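Local coordinates for guanylate kinase (Coxiella burnetii, PDB 3TR0), which catalyses the ATP-dependent phosphorylation of GMP to GDP and is thought to serve in recycling GMP, at residues Lys35-Pro47 with Gly52-Met66. Numbering follows the deposited sequence.
With 5GP (guanosine-5'-monophosphate), chain D; SO4 (sulfate ion), chain C.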
loop_
_atom_site.group_PDB
_atom_site.type_symbol
_atom_site.label_atom_id
_atom_site.label_comp_id
_atom_site.label_asym_id
_atom_site.label_seq_id
_atom_site.Cartn_x
_atom_site.Cartn_y
_atom_site.Cartn_z
ATOM N N LYS A 35 17.567 -0.566 -2.840
ATOM C CA LYS A 35 18.597 -0.168 -3.792
ATOM C C LYS A 35 18.103 -0.268 -5.227
ATOM O O LYS A 35 17.218 -1.067 -5.537
ATOM C CB LYS A 35 19.854 -1.016 -3.593
ATOM C CG LYS A 35 20.329 -1.041 -2.146
ATOM C CD LYS A 35 21.776 -0.607 -2.003
ATOM C CE LYS A 35 22.726 -1.781 -2.157
ATOM N NZ LYS A 35 24.122 -1.410 -1.788
ATOM N N ILE A 36 18.683 0.550 -6.098
ATOM C CA ILE A 36 18.308 0.564 -7.501
ATOM C C ILE A 36 19.193 -0.361 -8.316
ATOM O O ILE A 36 20.419 -0.259 -8.271
ATOM C CB ILE A 36 18.427 1.980 -8.104
ATOM C CG1 ILE A 36 17.619 2.987 -7.284
ATOM C CG2 ILE A 36 17.964 1.975 -9.546
ATOM C CD1 ILE A 36 17.888 4.431 -7.666
ATOM N N SER A 37 18.574 -1.266 -9.063
ATOM C CA SER A 37 19.326 -2.103 -9.992
ATOM C C SER A 37 19.880 -1.255 -11.128
ATOM O O SER A 37 19.134 -0.542 -11.801
ATOM C CB SER A 37 18.444 -3.217 -10.553
ATOM O OG SER A 37 19.125 -3.957 -11.550
ATOM N N ILE A 38 21.194 -1.327 -11.331
ATOM C CA ILE A 38 21.826 -0.659 -12.463
ATOM C C ILE A 38 21.839 -1.614 -13.646
ATOM O O ILE A 38 22.460 -2.680 -13.593
ATOM C CB ILE A 38 23.264 -0.217 -12.138
ATOM C CG1 ILE A 38 23.260 0.771 -10.969
ATOM C CG2 ILE A 38 23.918 0.397 -13.365
ATOM C CD1 ILE A 38 22.246 1.886 -11.125
ATOM N N SER A 39 21.137 -1.232 -14.706
ATOM C CA SER A 39 20.957 -2.088 -15.873
ATOM C C SER A 39 22.165 -2.112 -16.798
ATOM O O SER A 39 22.993 -1.201 -16.789
ATOM C CB SER A 39 19.735 -1.633 -16.680
ATOM O OG SER A 39 18.548 -1.731 -15.901
ATOM N N HIS A 40 22.248 -3.169 -17.599
ATOM C CA HIS A 40 23.161 -3.216 -18.731
ATOM C C HIS A 40 22.403 -2.736 -19.963
ATOM O O HIS A 40 21.206 -2.992 -20.100
ATOM C CB HIS A 40 23.672 -4.642 -18.950
ATOM C CG HIS A 40 24.691 -5.086 -17.946
ATOM N ND1 HIS A 40 24.354 -5.508 -16.676
ATOM C CD2 HIS A 40 26.039 -5.195 -18.030
ATOM C CE1 HIS A 40 25.450 -5.846 -16.021
ATOM N NE2 HIS A 40 26.488 -5.667 -16.821
ATOM N N THR A 41 23.093 -2.030 -20.854
ATOM C CA THR A 41 22.471 -1.530 -22.073
ATOM C C THR A 41 23.477 -1.410 -23.216
ATOM O O THR A 41 24.661 -1.168 -22.992
ATOM C CB THR A 41 21.814 -0.155 -21.851
ATOM O OG1 THR A 41 21.087 0.225 -23.026
ATOM C CG2 THR A 41 22.865 0.898 -21.552
ATOM N N THR A 42 22.991 -1.587 -24.440
ATOM C CA THR A 42 23.810 -1.390 -25.626
ATOM C C THR A 42 23.596 0.020 -26.155
ATOM O O THR A 42 24.266 0.451 -27.093
ATOM C CB THR A 42 23.458 -2.391 -26.735
ATOM O OG1 THR A 42 22.090 -2.216 -27.118
ATOM C CG2 THR A 42 23.670 -3.818 -26.257
ATOM N N ARG A 43 22.650 0.733 -25.552
ATOM C CA ARG A 43 22.391 2.115 -25.926
ATOM C C ARG A 43 23.681 2.910 -25.758
ATOM O O ARG A 43 24.324 2.843 -24.714
ATOM C CB ARG A 43 21.262 2.697 -25.067
ATOM C CG ARG A 43 20.697 4.013 -25.586
ATOM C CD ARG A 43 21.340 5.197 -24.895
ATOM N NE ARG A 43 20.769 5.422 -23.574
ATOM C CZ ARG A 43 21.401 6.037 -22.582
ATOM N NH1 ARG A 43 22.640 6.475 -22.755
ATOM N NH2 ARG A 43 20.796 6.209 -21.415
ATOM N N PRO A 44 24.077 3.658 -26.795
ATOM C CA PRO A 44 25.370 4.346 -26.725
ATOM C C PRO A 44 25.483 5.249 -25.499
ATOM O O PRO A 44 24.530 5.945 -25.147
ATOM C CB PRO A 44 25.399 5.176 -28.016
ATOM C CG PRO A 44 23.967 5.291 -28.437
ATOM C CD PRO A 44 23.321 4.012 -28.008
ATOM N N LYS A 45 26.640 5.220 -24.850
ATOM C CA LYS A 45 26.896 6.081 -23.704
ATOM C C LYS A 45 26.861 7.541 -24.142
ATOM O O LYS A 45 27.559 7.931 -25.074
ATOM C CB LYS A 45 28.252 5.740 -23.085
ATOM C CG LYS A 45 28.553 6.463 -21.788
ATOM C CD LYS A 45 29.867 5.973 -21.204
ATOM C CE LYS A 45 30.265 6.769 -19.978
ATOM N NZ LYS A 45 31.576 6.306 -19.447
ATOM N N ARG A 46 26.034 8.339 -23.473
ATOM C CA ARG A 46 25.855 9.742 -23.835
ATOM C C ARG A 46 26.756 10.641 -22.998
ATOM O O ARG A 46 27.198 10.249 -21.920
ATOM C CB ARG A 46 24.395 10.162 -23.636
ATOM C CG ARG A 46 23.377 9.301 -24.368
ATOM C CD ARG A 46 23.509 9.434 -25.877
ATOM N NE ARG A 46 22.511 8.631 -26.579
ATOM C CZ ARG A 46 21.325 9.087 -26.968
ATOM N NH1 ARG A 46 20.984 10.345 -26.727
ATOM N NH2 ARG A 46 20.478 8.285 -27.600
ATOM N N PRO A 47 27.036 11.856 -23.496
ATOM C CA PRO A 47 27.744 12.833 -22.667
ATOM C C PRO A 47 26.971 13.056 -21.373
ATOM O O PRO A 47 25.764 13.298 -21.412
ATOM C CB PRO A 47 27.717 14.099 -23.526
ATOM C CG PRO A 47 27.634 13.594 -24.924
ATOM C CD PRO A 47 26.786 12.358 -24.858
ATOM N N GLY A 52 28.472 2.497 -14.512
ATOM C CA GLY A 52 28.155 1.971 -13.195
ATOM C C GLY A 52 27.254 2.875 -12.376
ATOM O O GLY A 52 26.867 2.535 -11.256
ATOM N N VAL A 53 26.918 4.035 -12.930
ATOM C CA VAL A 53 26.030 4.972 -12.254
ATOM C C VAL A 53 24.688 5.050 -12.976
ATOM O O VAL A 53 23.634 4.834 -12.380
ATOM C CB VAL A 53 26.650 6.379 -12.176
ATOM C CG1 VAL A 53 25.671 7.358 -11.543
ATOM C CG2 VAL A 53 27.963 6.340 -11.397
ATOM N N ASP A 54 24.737 5.361 -14.267
ATOM C CA ASP A 54 23.540 5.400 -15.094
ATOM C C ASP A 54 23.238 4.005 -15.629
ATOM O O ASP A 54 22.111 3.520 -15.546
ATOM C CB ASP A 54 23.736 6.387 -16.245
ATOM C CG ASP A 54 23.978 7.800 -15.756
ATOM O OD1 ASP A 54 22.992 8.543 -15.576
ATOM O OD2 ASP A 54 25.152 8.165 -15.538
ATOM N N TYR A 55 24.267 3.362 -16.167
ATOM C CA TYR A 55 24.150 2.008 -16.686
ATOM C C TYR A 55 25.516 1.361 -16.658
ATOM O O TYR A 55 26.529 2.030 -16.447
ATOM C CB TYR A 55 23.695 2.020 -18.147
ATOM C CG TYR A 55 22.242 2.367 -18.388
ATOM C CD1 TYR A 55 21.253 1.394 -18.308
ATOM C CD2 TYR A 55 21.869 3.655 -18.735
ATOM C CE1 TYR A 55 19.921 1.707 -18.545
ATOM C CE2 TYR A 55 20.546 3.976 -18.974
ATOM C CZ TYR A 55 19.577 2.999 -18.876
ATOM O OH TYR A 55 18.261 3.320 -19.114
ATOM N N PHE A 56 25.534 0.054 -16.879
ATOM C CA PHE A 56 26.742 -0.619 -17.299
ATOM C C PHE A 56 26.679 -0.624 -18.813
ATOM O O PHE A 56 25.886 -1.359 -19.403
ATOM C CB PHE A 56 26.786 -2.050 -16.769
ATOM C CG PHE A 56 26.907 -2.141 -15.275
ATOM C CD1 PHE A 56 28.109 -1.855 -14.646
ATOM C CD2 PHE A 56 25.825 -2.523 -14.500
ATOM C CE1 PHE A 56 28.226 -1.941 -13.274
ATOM C CE2 PHE A 56 25.936 -2.610 -13.129
ATOM C CZ PHE A 56 27.141 -2.322 -12.514
ATOM N N PHE A 57 27.488 0.220 -19.442
ATOM C CA PHE A 57 27.436 0.352 -20.887
ATOM C C PHE A 57 28.304 -0.704 -21.558
ATOM O O PHE A 57 29.504 -0.790 -21.306
ATOM C CB PHE A 57 27.860 1.757 -21.311
ATOM C CG PHE A 57 26.986 2.849 -20.756
ATOM C CD1 PHE A 57 25.854 3.264 -21.440
ATOM C CD2 PHE A 57 27.299 3.462 -19.554
ATOM C CE1 PHE A 57 25.057 4.272 -20.936
ATOM C CE2 PHE A 57 26.503 4.473 -19.048
ATOM C CZ PHE A 57 25.384 4.878 -19.740
ATOM N N ILE A 58 27.681 -1.516 -22.404
ATOM C CA ILE A 58 28.391 -2.571 -23.112
ATOM C C ILE A 58 27.962 -2.608 -24.573
ATOM O O ILE A 58 27.048 -1.886 -24.971
ATOM C CB ILE A 58 28.132 -3.942 -22.469
ATOM C CG1 ILE A 58 26.629 -4.225 -22.394
ATOM C CG2 ILE A 58 28.738 -3.992 -21.077
ATOM C CD1 ILE A 58 26.299 -5.618 -21.897
ATOM N N ASP A 59 28.620 -3.444 -25.371
ATOM C CA ASP A 59 28.253 -3.574 -26.778
ATOM C C ASP A 59 27.305 -4.746 -27.021
ATOM O O ASP A 59 27.042 -5.543 -26.117
ATOM C CB ASP A 59 29.495 -3.669 -27.675
ATOM C CG ASP A 59 30.448 -4.779 -27.261
ATOM O OD1 ASP A 59 29.986 -5.844 -26.800
ATOM O OD2 ASP A 59 31.672 -4.587 -27.411
ATOM N N GLU A 60 26.783 -4.832 -28.241
ATOM C CA GLU A 60 25.848 -5.890 -28.620
ATOM C C GLU A 60 26.426 -7.283 -28.402
ATOM O O GLU A 60 25.723 -8.194 -27.970
ATOM C CB GLU A 60 25.437 -5.745 -30.086
ATOM C CG GLU A 60 24.147 -4.985 -30.311
ATOM C CD GLU A 60 23.629 -5.144 -31.728
ATOM O OE1 GLU A 60 22.483 -5.612 -31.893
ATOM O OE2 GLU A 60 24.368 -4.804 -32.676
ATOM N N THR A 61 27.705 -7.446 -28.725
ATOM C CA THR A 61 28.371 -8.731 -28.570
ATOM C C THR A 61 28.323 -9.183 -27.117
ATOM O O THR A 61 27.945 -10.318 -26.818
ATOM C CB THR A 61 29.837 -8.660 -29.030
ATOM O OG1 THR A 61 29.885 -8.276 -30.411
ATOM C CG2 THR A 61 30.514 -10.013 -28.860
ATOM N N ARG A 62 28.705 -8.287 -26.216
ATOM C CA ARG A 62 28.616 -8.550 -24.783
ATOM C C ARG A 62 27.181 -8.824 -24.331
ATOM O O ARG A 62 26.929 -9.764 -23.579
ATOM C CB ARG A 62 29.189 -7.375 -23.992
ATOM C CG ARG A 62 30.589 -7.601 -23.464
ATOM C CD ARG A 62 31.142 -6.339 -22.828
ATOM N NE ARG A 62 31.394 -5.295 -23.818
ATOM C CZ ARG A 62 31.895 -4.099 -23.528
ATOM N NH1 ARG A 62 32.195 -3.792 -22.273
ATOM N NH2 ARG A 62 32.095 -3.210 -24.493
ATOM N N PHE A 63 26.244 -7.998 -24.785
ATOM C CA PHE A 63 24.855 -8.133 -24.355
ATOM C C PHE A 63 24.255 -9.445 -24.845
ATOM O O PHE A 63 23.602 -10.161 -24.084
ATOM C CB PHE A 63 24.012 -6.955 -24.847
ATOM C CG PHE A 63 22.708 -6.802 -24.120
ATOM C CD1 PHE A 63 21.647 -7.653 -24.387
ATOM C CD2 PHE A 63 22.543 -5.812 -23.167
ATOM C CE1 PHE A 63 20.447 -7.517 -23.718
ATOM C CE2 PHE A 63 21.342 -5.673 -22.491
ATOM C CZ PHE A 63 20.295 -6.527 -22.769
ATOM N N GLN A 64 24.480 -9.758 -26.117
ATOM C CA GLN A 64 23.960 -10.991 -26.693
ATOM C C GLN A 64 24.517 -12.191 -25.940
ATOM O O GLN A 64 23.798 -13.151 -25.661
ATOM C CB GLN A 64 24.299 -11.082 -28.182
ATOM C CG GLN A 64 23.808 -12.357 -28.850
ATOM C CD GLN A 64 22.296 -12.481 -28.833
ATOM O OE1 GLN A 64 21.753 -13.584 -28.772
ATOM N NE2 GLN A 64 21.607 -11.347 -28.891
ATOM N N ALA A 65 25.805 -12.127 -25.612
ATOM C CA ALA A 65 26.437 -13.155 -24.799
ATOM C C ALA A 65 25.638 -13.369 -23.515
ATOM O O ALA A 65 25.208 -14.484 -23.224
ATOM C CB ALA A 65 27.870 -12.771 -24.479
HETATM N N MSE A 66 25.431 -12.293 -22.761
HETATM C CA MSE A 66 24.680 -12.366 -21.505
HETATM C C MSE A 66 23.298 -12.990 -21.688
HETATM O O MSE A 66 22.847 -13.766 -20.846
HETATM C CB MSE A 66 24.554 -10.978 -20.866
HETATM C CG MSE A 66 25.677 -10.627 -19.903
HETATM SE SE MSE A 66 25.943 -8.699 -19.693
HETATM C CE MSE A 66 27.330 -8.737 -18.323
HETATM P P 5GP D . 17.168 5.354 -21.788
HETATM O O1P 5GP D . 18.103 5.623 -20.635
HETATM O O2P 5GP D . 17.761 4.874 -23.086
HETATM O O3P 5GP D . 16.331 6.590 -22.024
HETATM O "O5'" 5GP D . 16.030 4.348 -21.317
HETATM C "C5'" 5GP D . 15.167 3.730 -22.257
HETATM C "C4'" 5GP D . 14.100 2.923 -21.568
HETATM O "O4'" 5GP D . 14.529 1.551 -21.458
HETATM C "C3'" 5GP D . 13.800 3.320 -20.132
HETATM O "O3'" 5GP D . 12.934 4.438 -20.038
HETATM C "C2'" 5GP D . 13.214 2.046 -19.534
HETATM O "O2'" 5GP D . 11.823 1.965 -19.808
HETATM C "C1'" 5GP D . 13.923 0.952 -20.341
HETATM N N9 5GP D . 14.959 0.255 -19.559
HETATM C C8 5GP D . 16.066 0.742 -18.983
HETATM N N7 5GP D . 16.729 -0.283 -18.389
HETATM C C5 5GP D . 16.015 -1.413 -18.606
HETATM C C6 5GP D . 16.167 -2.751 -18.259
HETATM O O6 5GP D . 17.151 -3.137 -17.582
HETATM N N1 5GP D . 15.243 -3.635 -18.656
HETATM C C2 5GP D . 14.176 -3.260 -19.376
HETATM N N2 5GP D . 13.249 -4.164 -19.770
HETATM N N3 5GP D . 14.002 -1.973 -19.724
HETATM C C4 5GP D . 14.913 -1.052 -19.351
HETATM S S SO4 C . 32.836 7.677 -16.444
HETATM O O1 SO4 C . 32.809 7.724 -14.985
HETATM O O2 SO4 C . 31.896 8.659 -16.978
HETATM O O3 SO4 C . 34.179 7.994 -16.914
HETATM O O4 SO4 C . 32.463 6.343 -16.902
HETATM O O HOH W 1 20.259 1.389 -15.064
HETATM O O HOH W 2 26.232 0.861 -24.657
#
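His40 is packed on both flat sides by residues 52-66. Phe56 CB sits over one face, 3.7 Å from the His40 ring centroid, and the Phe56 ring continues this side as an offset stack with planes 26° apart. On the opposite face Met66 (selenomethionine) places its SE 4.2 Å from the same centroid, while its methyl CE lies 3.5 Å from His40 NE2. Next to this sandwich, Thr42 CG2 presses on Phe63 CB, and the edge of the Phe63 ring meets His40 O; Phe72 and His82 pack against that ring. The backbones run parallel, His40 bridging to Phe56 and Thr41 to Phe57, as three hydrogen bonds attest: Phe56 N to Ser39 O, Thr41 N to Phe56 O, and the nearly straight Ile58 N to Thr41 O (177°). Strand 56-57 is the outermost strand on this side of the mixed sheet of the GMP-binding domain, and 40-41 lies between it and the antiparallel strand 81-86. Thr41 CG2 lies over the Tyr55 ring, 3.9 Å from its centroid, and Tyr55 OH donates to O1P of the bound GMP (2.8 Å). Arg43 NH2 reaches the same oxygen, its guanidinium turned 86° from the Tyr55 ring, and bends at chi2 and chi3 help bring NE to O2P; Asp49 takes NH1 in a salt bridge. Ser39 OG donates to the guanine O6 at 2.6 Å. The Phe57 ring is still covered on both faces, by Lys45 CG over its centre and Tyr55 CB opposite. Unlike the buried His40, Lys45 is exposed: its extended chain then carries its end away from Phe57, and NZ donates a hydrogen bond to O4 of a sulfate (2.7 Å), probably from the crystallisation liquor.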